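Local atomic coordinates of putative cell adhesion protein (Bacteroides eggerthii, PDB entry 4GPV), a protein that probably serves as a FimA-like fimbrial subunit, a building block of a distinct type of pilus with a likely role in cell adhesion. Residues L185-K190 against F207-N212; T120-T125 against T224-S229. All coordinates share one frame; numbering follows the deposited sequence.

Interaction 1. Residues L185-K190 against F207-N212; sequences LLFAGK and FYTGFN
Phe187 and Ala188 together face the single residue Tyr208, a G1 beta bulge that interrupts the antiparallel pairing of the 176-193 and 207-209 strands. Phe187 takes left-handed backbone angles (phi 60°, psi 55°), and beyond it Ala188 and Tyr208 form a hydrogen-bonded pair: Ala188 N reaches Tyr208 O at 2.8 Å and Tyr208 N reaches Ala188 O at 2.9 Å. Before the bulge, Gly210 N donates to Leu185 O. Thr209 bridges the gap between these bonds with its hydroxyl. With OG1 anti to the backbone N (chi1 -159°), that oxygen turns into the bulge, accepts a weak bond from Phe187 N at 3.3 Å, and stands 4.3 Å above the centre of one face of the Phe187 ring. Leu186 CD2 also packs against Thr209 OG1, crossing the threonine side chain at a slant. Phe207 CD1 packs 4.0 Å from Phe187 CB, while Phe207 CA lies 3.2 Å from Ala188 O in a CA-H...O contact. At the other end the extended Lys190 chain passes at an angle by the Tyr208 side chain, Lys190 CG coming 3.7 Å from Tyr208 CE2 and Lys190 CE approaching the phenol oxygen. Replacing Tyr208 with alanine would probably leave the methylene chain of Lys190 without its aromatic partner and freer to move. Phe187 O turns from this strand to the hydroxyl of Thr261. Backbone hydrogen bonds thus hold the strands together on both sides of the bulge, and at the bulge itself the Thr209 hydroxyl adds a weak acceptor for the amide of Phe187, among aromatic and aliphatic groups that are mostly buried.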
ATOM      1  N   LEU A 185     -12.368  -0.326  -0.803  1.00 16.54           N
ATOM      2  CA  LEU A 185     -11.300  -1.217  -1.196  1.00 15.56           C
ATOM      3  C   LEU A 185     -11.620  -2.537  -0.567  1.00 19.63           C
ATOM      4  O   LEU A 185     -11.769  -2.616   0.647  1.00 18.99           O
ATOM      5  CB  LEU A 185      -9.889  -0.709  -0.806  1.00 15.19           C
ATOM      6  CG  LEU A 185      -8.731  -1.433  -1.519  1.00 18.94           C
ATOM      7  CD1 LEU A 185      -8.751  -1.159  -3.067  1.00 17.79           C
ATOM      8  CD2 LEU A 185      -7.370  -0.989  -0.926  1.00 20.12           C
ATOM      9  N   LEU A 186     -11.706  -3.576  -1.379  1.00 17.82           N
ATOM     10  CA  LEU A 186     -12.016  -4.910  -0.874  1.00 17.16           C
ATOM     11  C   LEU A 186     -10.778  -5.751  -0.944  1.00 19.25           C
ATOM     12  O   LEU A 186     -10.059  -5.713  -1.962  1.00 19.17           O
ATOM     13  CB  LEU A 186     -13.185  -5.563  -1.674  1.00 17.82           C
ATOM     14  CG  LEU A 186     -14.421  -4.690  -1.962  1.00 21.91           C
ATOM     15  CD1 LEU A 186     -15.485  -5.510  -2.779  1.00 23.31           C
ATOM     16  CD2 LEU A 186     -15.029  -4.138  -0.650  1.00 20.98           C
ATOM     17  N   PHE A 187     -10.488  -6.515   0.138  1.00 17.14           N
ATOM     18  CA  PHE A 187      -9.364  -7.453   0.160  1.00 15.69           C
ATOM     19  C   PHE A 187      -8.041  -6.768  -0.072  1.00 18.43           C
ATOM     20  O   PHE A 187      -7.251  -7.178  -0.915  1.00 17.01           O
ATOM     21  CB  PHE A 187      -9.554  -8.611  -0.855  1.00 18.56           C
ATOM     22  CG  PHE A 187     -10.926  -9.212  -0.699  1.00 19.03           C
ATOM     23  CD1 PHE A 187     -11.313  -9.786   0.503  1.00 21.68           C
ATOM     24  CD2 PHE A 187     -11.869  -9.098  -1.715  1.00 20.36           C
ATOM     25  CE1 PHE A 187     -12.613 -10.259   0.682  1.00 23.45           C
ATOM     26  CE2 PHE A 187     -13.165  -9.566  -1.538  1.00 22.82           C
ATOM     27  CZ  PHE A 187     -13.533 -10.142  -0.335  1.00 21.78           C
ATOM     28  N   ALA A 188      -7.773  -5.761   0.762  1.00 17.47           N
ATOM     29  CA  ALA A 188      -6.453  -5.140   0.853  1.00 15.48           C
ATOM     30  C   ALA A 188      -5.529  -6.150   1.539  1.00 18.73           C
ATOM     31  O   ALA A 188      -5.921  -6.669   2.587  1.00 19.27           O
ATOM     32  CB  ALA A 188      -6.550  -3.882   1.710  1.00 16.12           C
ATOM     33  N   GLY A 189      -4.342  -6.420   0.993  1.00 15.39           N
ATOM     34  CA  GLY A 189      -3.415  -7.356   1.634  1.00 16.22           C
ATOM     35  C   GLY A 189      -3.043  -6.887   3.037  1.00 20.02           C
ATOM     36  O   GLY A 189      -2.712  -5.714   3.236  1.00 16.99           O
ATOM     37  N   LYS A 190      -3.116  -7.797   4.031  1.00 18.24           N
ATOM     38  CA  LYS A 190      -2.825  -7.412   5.416  1.00 18.93           C
ATOM     39  C   LYS A 190      -1.324  -7.193   5.714  1.00 21.29           C
ATOM     40  O   LYS A 190      -0.991  -6.257   6.434  1.00 20.40           O
ATOM     41  CB  LYS A 190      -3.352  -8.501   6.379  1.00 21.73           C
ATOM     42  CG  LYS A 190      -2.861  -8.354   7.836  1.00 26.92           C
ATOM     43  CD  LYS A 190      -3.603  -9.269   8.792  1.00 29.98           C
ATOM     44  CE  LYS A 190      -3.178  -9.042  10.226  1.00 36.89           C
ATOM     45  NZ  LYS A 190      -4.223  -9.508  11.175  1.00 55.15           N
ATOM     46  N   PHE A 207      -6.522 -10.510   4.861  1.00 20.00           N
ATOM     47  CA  PHE A 207      -6.928  -9.268   4.214  1.00 19.00           C
ATOM     48  C   PHE A 207      -7.756  -8.377   5.110  1.00 22.40           C
ATOM     49  O   PHE A 207      -8.435  -8.858   6.013  1.00 23.92           O
ATOM     50  CB  PHE A 207      -7.844  -9.631   3.003  1.00 20.44           C
ATOM     51  CG  PHE A 207      -7.234 -10.611   2.029  1.00 21.91           C
ATOM     52  CD1 PHE A 207      -6.367 -10.171   1.040  1.00 21.67           C
ATOM     53  CD2 PHE A 207      -7.365 -11.984   2.224  1.00 24.32           C
ATOM     54  CE1 PHE A 207      -5.705 -11.080   0.214  1.00 23.69           C
ATOM     55  CE2 PHE A 207      -6.692 -12.892   1.399  1.00 27.47           C
ATOM     56  CZ  PHE A 207      -5.894 -12.427   0.379  1.00 24.08           C
ATOM     57  N   TYR A 208      -7.856  -7.113   4.718  1.00 18.66           N
ATOM     58  CA  TYR A 208      -8.839  -6.195   5.282  1.00 18.75           C
ATOM     59  C   TYR A 208      -9.854  -5.887   4.179  1.00 22.31           C
ATOM     60  O   TYR A 208      -9.487  -5.916   2.997  1.00 21.37           O
ATOM     61  CB  TYR A 208      -8.190  -4.899   5.770  1.00 17.68           C
ATOM     62  CG  TYR A 208      -7.221  -5.103   6.910  1.00 19.41           C
ATOM     63  CD1 TYR A 208      -7.677  -5.245   8.222  1.00 22.47           C
ATOM     64  CD2 TYR A 208      -5.851  -5.113   6.685  1.00 20.00           C
ATOM     65  CE1 TYR A 208      -6.780  -5.396   9.283  1.00 23.88           C
ATOM     66  CE2 TYR A 208      -4.950  -5.317   7.725  1.00 20.99           C
ATOM     67  CZ  TYR A 208      -5.419  -5.454   9.020  1.00 27.11           C
ATOM     68  OH  TYR A 208      -4.497  -5.549  10.030  1.00 31.28           O
ATOM     69  N   THR A 209     -11.086  -5.518   4.532  1.00 19.21           N
ATOM     70  CA  THR A 209     -12.053  -5.175   3.504  1.00 19.69           C
ATOM     71  C   THR A 209     -12.946  -4.001   3.998  1.00 23.08           C
ATOM     72  O   THR A 209     -13.273  -3.902   5.191  1.00 22.56           O
ATOM     73  CB  THR A 209     -12.843  -6.432   3.036  1.00 22.83           C
ATOM     74  OG1 THR A 209     -13.394  -6.163   1.760  1.00 24.38           O
ATOM     75  CG2 THR A 209     -13.959  -6.832   3.990  1.00 20.38           C
ATOM     76  N   GLY A 210     -13.269  -3.099   3.091  1.00 19.64           N
ATOM     77  CA  GLY A 210     -14.086  -1.932   3.436  1.00 19.05           C
ATOM     78  C   GLY A 210     -15.573  -2.177   3.518  1.00 23.36           C
ATOM     79  O   GLY A 210     -16.315  -1.364   4.084  1.00 22.92           O
ATOM     80  N   PHE A 211     -16.045  -3.295   2.931  1.00 20.70           N
ATOM     81  CA  PHE A 211     -17.462  -3.632   2.916  1.00 20.95           C
ATOM     82  C   PHE A 211     -17.603  -5.124   2.701  1.00 25.51           C
ATOM     83  O   PHE A 211     -16.944  -5.657   1.819  1.00 25.91           O
ATOM     84  CB  PHE A 211     -18.172  -2.844   1.772  1.00 21.58           C
ATOM     85  CG  PHE A 211     -19.673  -2.991   1.750  1.00 23.47           C
ATOM     86  CD1 PHE A 211     -20.479  -2.215   2.584  1.00 26.16           C
ATOM     87  CD2 PHE A 211     -20.282  -3.943   0.945  1.00 24.29           C
ATOM     88  CE1 PHE A 211     -21.871  -2.355   2.566  1.00 28.45           C
ATOM     89  CE2 PHE A 211     -21.675  -4.097   0.940  1.00 27.85           C
ATOM     90  CZ  PHE A 211     -22.461  -3.296   1.750  1.00 27.75           C
ATOM     91  N   ASN A 212     -18.489  -5.804   3.450  1.00 23.24           N
ATOM     92  CA  ASN A 212     -18.637  -7.244   3.229  1.00 22.59           C
ATOM     93  C   ASN A 212     -20.099  -7.695   3.306  1.00 26.37           C
ATOM     94  O   ASN A 212     -20.341  -8.895   3.438  1.00 25.91           O
ATOM     95  CB  ASN A 212     -17.794  -8.021   4.259  1.00 22.58           C
ATOM     96  CG  ASN A 212     -18.290  -7.948   5.696  1.00 34.36           C
ATOM     97  OD1 ASN A 212     -19.200  -7.194   6.050  1.00 29.16           O
ATOM     98  ND2 ASN A 212     -17.720  -8.764   6.562  1.00 29.94           N
TER

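Interaction 2. Residues T120-T125 against T224-S229; sequences TDNAST and TSTALS
Asn122, whose carboxamide reaches over to the turn that starts at Ser225, carries much of this contact. Its CG is anti to the carbonyl carbon (chi1 -70°), which brings OD1 to Thr226 N at 3.0 Å; the bond is fairly straight (161° at the hydrogen), although the donor is tilted 21° from the carboxamide plane. Water 1 donates to the same oxygen and also joins Thr224 OG1, so two donors grip it. Thr226 lies aslant to the asparagine, its OG1 3.4 Å from Asn122 CB. A second water ties that hydroxyl to the backbone, donating to Asn122 O at 3.1 Å. Ala227 points its methyl group at the same carbonyl, CB to Asn122 O 3.6 Å. Deeper in, Ser225 OG donates on a lone pair of Asp121 O at 3.0 Å and accepts from Ala227 N, an ST turn that fixes the hydroxyl between the two segments. Within 120-125, Thr120 OG1 accepts from Asn122 N in a second ST turn. The contact lies at the surface, joining the loop between strands 113-115 and 133-138 to the short 3-10 turn between strands 222-224 and 229-231; Asp121 and Leu228 both touch Tyr208 of strand 207-209, and Leu228 also packs on Ala188 of strand 176-193.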
ATOM      1  N   THR A 120      -6.798  -1.721  16.242  1.00 30.56           N
ATOM      2  CA  THR A 120      -8.246  -1.516  16.268  1.00 30.74           C
ATOM      3  C   THR A 120      -8.866  -2.107  14.993  1.00 32.00           C
ATOM      4  O   THR A 120     -10.084  -2.215  14.906  1.00 32.01           O
ATOM      5  CB  THR A 120      -8.614  -0.019  16.343  1.00 39.06           C
ATOM      6  OG1 THR A 120      -8.277   0.607  15.094  1.00 34.78           O
ATOM      7  CG2 THR A 120      -7.986   0.703  17.550  1.00 39.21           C
ATOM      8  N   ASP A 121      -8.008  -2.377  13.965  1.00 28.65           N
ATOM      9  CA  ASP A 121      -8.348  -2.876  12.607  1.00 27.54           C
ATOM     10  C   ASP A 121      -8.991  -1.809  11.726  1.00 28.69           C
ATOM     11  O   ASP A 121      -9.199  -2.055  10.541  1.00 27.28           O
ATOM     12  CB  ASP A 121      -9.289  -4.109  12.655  1.00 32.34           C
ATOM     13  CG  ASP A 121      -8.737  -5.318  13.379  1.00 42.05           C
ATOM     14  OD1 ASP A 121      -7.532  -5.612  13.217  1.00 40.99           O
ATOM     15  OD2 ASP A 121      -9.526  -6.015  14.048  1.00 50.81           O
ATOM     16  N   ASN A 122      -9.270  -0.615  12.266  1.00 24.81           N
ATOM     17  CA  ASN A 122     -10.012   0.430  11.551  1.00 24.43           C
ATOM     18  C   ASN A 122      -9.214   1.696  11.269  1.00 29.25           C
ATOM     19  O   ASN A 122      -9.782   2.667  10.773  1.00 30.68           O
ATOM     20  CB  ASN A 122     -11.257   0.798  12.359  1.00 29.15           C
ATOM     21  CG  ASN A 122     -12.291  -0.287  12.369  1.00 41.52           C
ATOM     22  OD1 ASN A 122     -12.697  -0.804  11.327  1.00 28.16           O
ATOM     23  ND2 ASN A 122     -12.795  -0.609  13.543  1.00 42.02           N
ATOM     24  N   ALA A 123      -7.941   1.708  11.605  1.00 24.87           N
ATOM     25  CA  ALA A 123      -7.068   2.858  11.306  1.00 24.47           C
ATOM     26  C   ALA A 123      -5.826   2.330  10.612  1.00 23.61           C
ATOM     27  O   ALA A 123      -5.288   1.335  11.056  1.00 22.10           O
ATOM     28  CB  ALA A 123      -6.717   3.612  12.574  1.00 26.16           C
ATOM     29  N   SER A 124      -5.423   2.933   9.474  1.00 20.96           N
ATOM     30  CA  SER A 124      -4.252   2.462   8.735  1.00 22.03           C
ATOM     31  C   SER A 124      -2.933   2.863   9.388  1.00 24.44           C
ATOM     32  O   SER A 124      -2.820   3.936   9.993  1.00 24.42           O
ATOM     33  CB  SER A 124      -4.255   2.975   7.297  1.00 24.83           C
ATOM     34  OG  SER A 124      -3.296   2.225   6.558  1.00 25.71           O
ATOM     35  N   THR A 125      -1.920   2.002   9.215  1.00 20.57           N
ATOM     36  CA  THR A 125      -0.563   2.295   9.627  1.00 20.51           C
ATOM     37  C   THR A 125       0.063   3.261   8.620  1.00 24.45           C
ATOM     38  O   THR A 125       1.085   3.907   8.921  1.00 21.56           O
ATOM     39  CB  THR A 125       0.266   1.014   9.725  1.00 22.89           C
ATOM     40  OG1 THR A 125       0.249   0.323   8.459  1.00 20.88           O
ATOM     41  CG2 THR A 125      -0.195   0.102  10.865  1.00 22.58           C
ATOM     42  N   THR A 224     -12.957  -6.629   8.602  1.00 23.59           N
ATOM     43  CA  THR A 224     -13.496  -5.369   8.075  1.00 23.68           C
ATOM     44  C   THR A 224     -12.691  -4.195   8.646  1.00 26.07           C
ATOM     45  O   THR A 224     -12.189  -4.256   9.779  1.00 25.84           O
ATOM     46  CB  THR A 224     -14.989  -5.192   8.368  1.00 34.70           C
ATOM     47  OG1 THR A 224     -15.209  -5.148   9.784  1.00 33.31           O
ATOM     48  CG2 THR A 224     -15.836  -6.253   7.708  1.00 31.57           C
ATOM     49  N   SER A 225     -12.554  -3.153   7.836  1.00 22.28           N
ATOM     50  CA  SER A 225     -11.863  -1.928   8.214  1.00 21.02           C
ATOM     51  C   SER A 225     -12.615  -0.739   7.670  1.00 22.58           C
ATOM     52  O   SER A 225     -12.770  -0.607   6.447  1.00 20.47           O
ATOM     53  CB  SER A 225     -10.432  -1.913   7.684  1.00 20.98           C
ATOM     54  OG  SER A 225      -9.865  -0.662   8.026  1.00 24.15           O
ATOM     55  N   THR A 226     -12.999   0.190   8.565  1.00 21.29           N
ATOM     56  CA  THR A 226     -13.683   1.409   8.122  1.00 19.70           C
ATOM     57  C   THR A 226     -12.714   2.320   7.371  1.00 22.84           C
ATOM     58  O   THR A 226     -13.176   3.172   6.625  1.00 24.50           O
ATOM     59  CB  THR A 226     -14.325   2.158   9.299  1.00 28.05           C
ATOM     60  OG1 THR A 226     -13.295   2.498  10.214  1.00 27.43           O
ATOM     61  CG2 THR A 226     -15.431   1.368   9.978  1.00 28.60           C
ATOM     62  N   ALA A 227     -11.402   2.135   7.522  1.00 20.00           N
ATOM     63  CA  ALA A 227     -10.417   2.944   6.781  1.00 20.12           C
ATOM     64  C   ALA A 227     -10.472   2.646   5.276  1.00 22.82           C
ATOM     65  O   ALA A 227      -9.873   3.375   4.486  1.00 22.89           O
ATOM     66  CB  ALA A 227      -9.021   2.662   7.296  1.00 21.70           C
ATOM     67  N   LEU A 228     -11.142   1.549   4.888  1.00 18.61           N
ATOM     68  CA  LEU A 228     -11.214   1.141   3.471  1.00 16.57           C
ATOM     69  C   LEU A 228     -12.579   1.470   2.843  1.00 18.86           C
ATOM     70  O   LEU A 228     -12.965   0.894   1.829  1.00 17.00           O
ATOM     71  CB  LEU A 228     -10.861  -0.333   3.307  1.00 17.79           C
ATOM     72  CG  LEU A 228      -9.448  -0.718   3.723  1.00 19.75           C
ATOM     73  CD1 LEU A 228      -9.225  -2.194   3.546  1.00 20.48           C
ATOM     74  CD2 LEU A 228      -8.364   0.153   3.019  1.00 20.24           C
ATOM     75  N   SER A 229     -13.270   2.465   3.409  1.00 18.31           N
ATOM     76  CA  SER A 229     -14.537   2.948   2.876  1.00 17.01           C
ATOM     77  C   SER A 229     -14.571   4.462   3.002  1.00 24.17           C
ATOM     78  O   SER A 229     -14.531   4.967   4.113  1.00 25.65           O
ATOM     79  CB  SER A 229     -15.714   2.304   3.614  1.00 20.71           C
ATOM     80  OG  SER A 229     -16.947   2.768   3.089  1.00 24.87           O
TER
HETATM   81  O   HOH W   1     -14.908  -2.480  10.630  1.00 28.09           O
HETATM   82  O   HOH W   2     -11.863   4.736   9.784  1.00 39.83           O

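In the fold
From the N terminus the chain first reaches 120-125, in the loop after strand 113-115, and interaction 2 closes only when 224-229 arrives, some hundred residues on. In between, strand 176-193 is laid down and the chain passes through helix 198-201 before returning as 207-212, so interaction 1 closes a much shorter loop nested wholly inside the longer one. The centres of the two contacts are about 9 Å apart, and the contacts touch: Thr209 O and Ser225 N, and Leu185 N and Leu228 O, probably form hydrogen bonds. Segment 224-229 thereby links the bulged strand pair to the surface loop.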